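Local coordinates for Beta/gamma crystallin domain-containing protein 1 (Homo sapiens, PDB 3CW3), which may suppress malignant melanoma, perhaps through interactions with the cytoskeleton, and contains beta/gamma-crystallin domains, one of which is this chain, at residues 44-48 with 49-53. Numbering follows the deposited sequence.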
ATOM      1  N   ILE A  44      -8.686  -0.707  -0.750  1.00 14.27           N
ATOM      2  CA  ILE A  44      -8.002  -1.556  -1.709  1.00 13.77           C
ATOM      3  C   ILE A  44      -6.803  -0.788  -2.242  1.00 14.00           C
ATOM      4  O   ILE A  44      -6.943   0.343  -2.710  1.00 13.64           O
ATOM      5  CB  ILE A  44      -8.879  -1.920  -2.918  1.00 14.66           C
ATOM      6  CG1 ILE A  44     -10.178  -2.587  -2.462  1.00 16.55           C
ATOM      7  CG2 ILE A  44      -8.105  -2.875  -3.829  1.00 14.43           C
ATOM      8  CD1 ILE A  44     -11.181  -2.743  -3.577  1.00 20.31           C
ATOM      9  N   LEU A  45      -5.627  -1.400  -2.167  1.00 12.81           N
ATOM     10  CA  LEU A  45      -4.424  -0.770  -2.685  1.00 13.74           C
ATOM     11  C   LEU A  45      -4.209  -1.380  -4.064  1.00 15.71           C
ATOM     12  O   LEU A  45      -4.219  -2.603  -4.210  1.00 16.05           O
ATOM     13  CB  LEU A  45      -3.218  -1.075  -1.798  1.00 14.63           C
ATOM     14  CG  LEU A  45      -3.315  -0.741  -0.309  1.00 16.05           C
ATOM     15  CD1 LEU A  45      -1.990  -1.088   0.350  1.00 16.15           C
ATOM     16  CD2 LEU A  45      -3.635   0.734  -0.113  1.00 13.85           C
ATOM     17  N   TYR A  46      -4.049  -0.534  -5.075  1.00 14.66           N
ATOM     18  CA  TYR A  46      -3.828  -1.017  -6.434  1.00 15.57           C
ATOM     19  C   TYR A  46      -2.423  -0.706  -6.925  1.00 15.41           C
ATOM     20  O   TYR A  46      -1.842   0.327  -6.589  1.00 16.58           O
ATOM     21  CB  TYR A  46      -4.834  -0.401  -7.405  1.00 15.13           C
ATOM     22  CG  TYR A  46      -6.227  -0.982  -7.328  1.00 16.28           C
ATOM     23  CD1 TYR A  46      -7.226  -0.367  -6.577  1.00 14.08           C
ATOM     24  CD2 TYR A  46      -6.557  -2.134  -8.042  1.00 16.83           C
ATOM     25  CE1 TYR A  46      -8.529  -0.884  -6.546  1.00 16.10           C
ATOM     26  CE2 TYR A  46      -7.846  -2.656  -8.017  1.00 16.10           C
ATOM     27  CZ  TYR A  46      -8.828  -2.029  -7.275  1.00 16.85           C
ATOM     28  OH  TYR A  46     -10.108  -2.536  -7.289  1.00 13.14           O
ATOM     29  N   GLU A  47      -1.892  -1.608  -7.739  1.00 16.38           N
ATOM     30  CA  GLU A  47      -0.562  -1.462  -8.306  1.00 15.59           C
ATOM     31  C   GLU A  47      -0.493  -0.323  -9.324  1.00 14.79           C
ATOM     32  O   GLU A  47       0.532   0.344  -9.451  1.00 14.92           O
ATOM     33  CB  GLU A  47      -0.156  -2.776  -8.972  1.00 18.53           C
ATOM     34  CG  GLU A  47       1.024  -2.670  -9.914  1.00 18.54           C
ATOM     35  CD  GLU A  47       1.245  -3.946 -10.703  1.00 20.94           C
ATOM     36  OE1 GLU A  47       0.244  -4.590 -11.093  1.00 20.45           O
ATOM     37  OE2 GLU A  47       2.416  -4.294 -10.943  1.00 22.21           O
ATOM     38  N   GLN A  48      -1.586  -0.098 -10.044  1.00 14.75           N
ATOM     39  CA  GLN A  48      -1.612   0.945 -11.064  1.00 18.02           C
ATOM     40  C   GLN A  48      -2.706   1.979 -10.843  1.00 17.61           C
ATOM     41  O   GLN A  48      -3.659   1.739 -10.105  1.00 16.86           O
ATOM     42  CB  GLN A  48      -1.793   0.306 -12.442  1.00 19.77           C
ATOM     43  CG  GLN A  48      -0.847  -0.859 -12.688  1.00 26.52           C
ATOM     44  CD  GLN A  48      -0.944  -1.404 -14.095  1.00 28.75           C
ATOM     45  OE1 GLN A  48      -2.033  -1.696 -14.587  1.00 29.92           O
ATOM     46  NE2 GLN A  48       0.202  -1.552 -14.749  1.00 33.32           N
ATOM     47  N   PRO A  49      -2.574   3.155 -11.482  1.00 16.26           N
ATOM     48  CA  PRO A  49      -3.575   4.213 -11.342  1.00 16.25           C
ATOM     49  C   PRO A  49      -4.934   3.753 -11.861  1.00 14.77           C
ATOM     50  O   PRO A  49      -5.028   2.785 -12.613  1.00 13.97           O
ATOM     51  CB  PRO A  49      -2.995   5.350 -12.182  1.00 15.47           C
ATOM     52  CG  PRO A  49      -1.519   5.147 -12.051  1.00 16.57           C
ATOM     53  CD  PRO A  49      -1.398   3.645 -12.220  1.00 14.57           C
ATOM     54  N   ASN A  50      -5.983   4.454 -11.446  1.00 15.04           N
ATOM     55  CA  ASN A  50      -7.341   4.146 -11.867  1.00 16.26           C
ATOM     56  C   ASN A  50      -7.828   2.757 -11.461  1.00 17.41           C
ATOM     57  O   ASN A  50      -8.626   2.132 -12.165  1.00 15.73           O
ATOM     58  CB  ASN A  50      -7.465   4.347 -13.378  1.00 17.64           C
ATOM     59  CG  ASN A  50      -7.155   5.779 -13.785  1.00 21.76           C
ATOM     60  OD1 ASN A  50      -7.757   6.719 -13.271  1.00 23.67           O
ATOM     61  ND2 ASN A  50      -6.208   5.948 -14.697  1.00 22.04           N
ATOM     62  N   PHE A  51      -7.331   2.287 -10.322  1.00 16.11           N
ATOM     63  CA  PHE A  51      -7.734   1.009  -9.754  1.00 17.22           C
ATOM     64  C   PHE A  51      -7.574  -0.181 -10.698  1.00 18.92           C
ATOM     65  O   PHE A  51      -8.505  -0.958 -10.907  1.00 18.35           O
ATOM     66  CB  PHE A  51      -9.183   1.144  -9.273  1.00 17.24           C
ATOM     67  CG  PHE A  51      -9.465   2.474  -8.613  1.00 17.32           C
ATOM     68  CD1 PHE A  51     -10.315   3.403  -9.213  1.00 17.55           C
ATOM     69  CD2 PHE A  51      -8.834   2.819  -7.421  1.00 16.93           C
ATOM     70  CE1 PHE A  51     -10.528   4.656  -8.640  1.00 17.34           C
ATOM     71  CE2 PHE A  51      -9.039   4.066  -6.837  1.00 18.62           C
ATOM     72  CZ  PHE A  51      -9.889   4.989  -7.450  1.00 19.39           C
ATOM     73  N   GLU A  52      -6.374  -0.322 -11.251  1.00 18.89           N
ATOM     74  CA  GLU A  52      -6.064  -1.404 -12.177  1.00 20.64           C
ATOM     75  C   GLU A  52      -4.827  -2.145 -11.687  1.00 19.77           C
ATOM     76  O   GLU A  52      -4.132  -1.668 -10.790  1.00 21.01           O
ATOM     77  CB  GLU A  52      -5.777  -0.840 -13.573  1.00 21.04           C
ATOM     78  CG  GLU A  52      -6.932  -0.098 -14.223  1.00 26.59           C
ATOM     79  CD  GLU A  52      -8.110  -1.003 -14.512  1.00 29.74           C
ATOM     80  OE1 GLU A  52      -7.887  -2.196 -14.810  1.00 32.15           O
ATOM     81  OE2 GLU A  52      -9.259  -0.521 -14.459  1.00 30.88           O
ATOM     82  N   GLY A  53      -4.552  -3.300 -12.288  1.00 17.61           N
ATOM     83  CA  GLY A  53      -3.381  -4.077 -11.913  1.00 17.29           C
ATOM     84  C   GLY A  53      -3.601  -4.940 -10.689  1.00 16.35           C
ATOM     85  O   GLY A  53      -4.740  -5.151 -10.271  1.00 15.31           O
TER
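Tyr46 lies flat against the backbone of Phe51 in the folded hairpin between strands 42-46 and 55-58, the hallmark of a beta/gamma-crystallin Greek key motif, with the Tyr-Glu-X-X-X-Phe-X-Gly signature running from Tyr46 to Gly53. The tight part is the Tyr46 ring and the Phe51 backbone packed against it. With CG turned beside its own backbone N (chi1 -76°), Tyr46 brings one ring face under Phe51: CB of Phe51 stands 3.7 Å from the ring centroid in a CH-pi contact, and Phe51 O comes over the same face, 3.4 Å from Tyr46 CE2. Ile44 CG2 sits against the opposite face, toward its rim. The Phe51 ring leads away, its plane inclined 65° to that of Tyr46, and meets Tyr46 CD1 at its edge. Ser91 OG closes the turn from the neighbouring strand, hydrogen-bonded to both Gln48 O and Phe51 N. The other side is looser: Gln48, Glu52 and Gly53 are exposed, and the extended Gln48 side chain merely passes Glu52 CB, with OE1 4.0 Å away. Glu47 is the exception there: OE1 passes Gly53 CA and is hydrogen-bonded to His54 N. Across the neck of the hairpin, Gln48 N donates to Glu52 O at 3.1 Å, bent to 146° at the hydrogen.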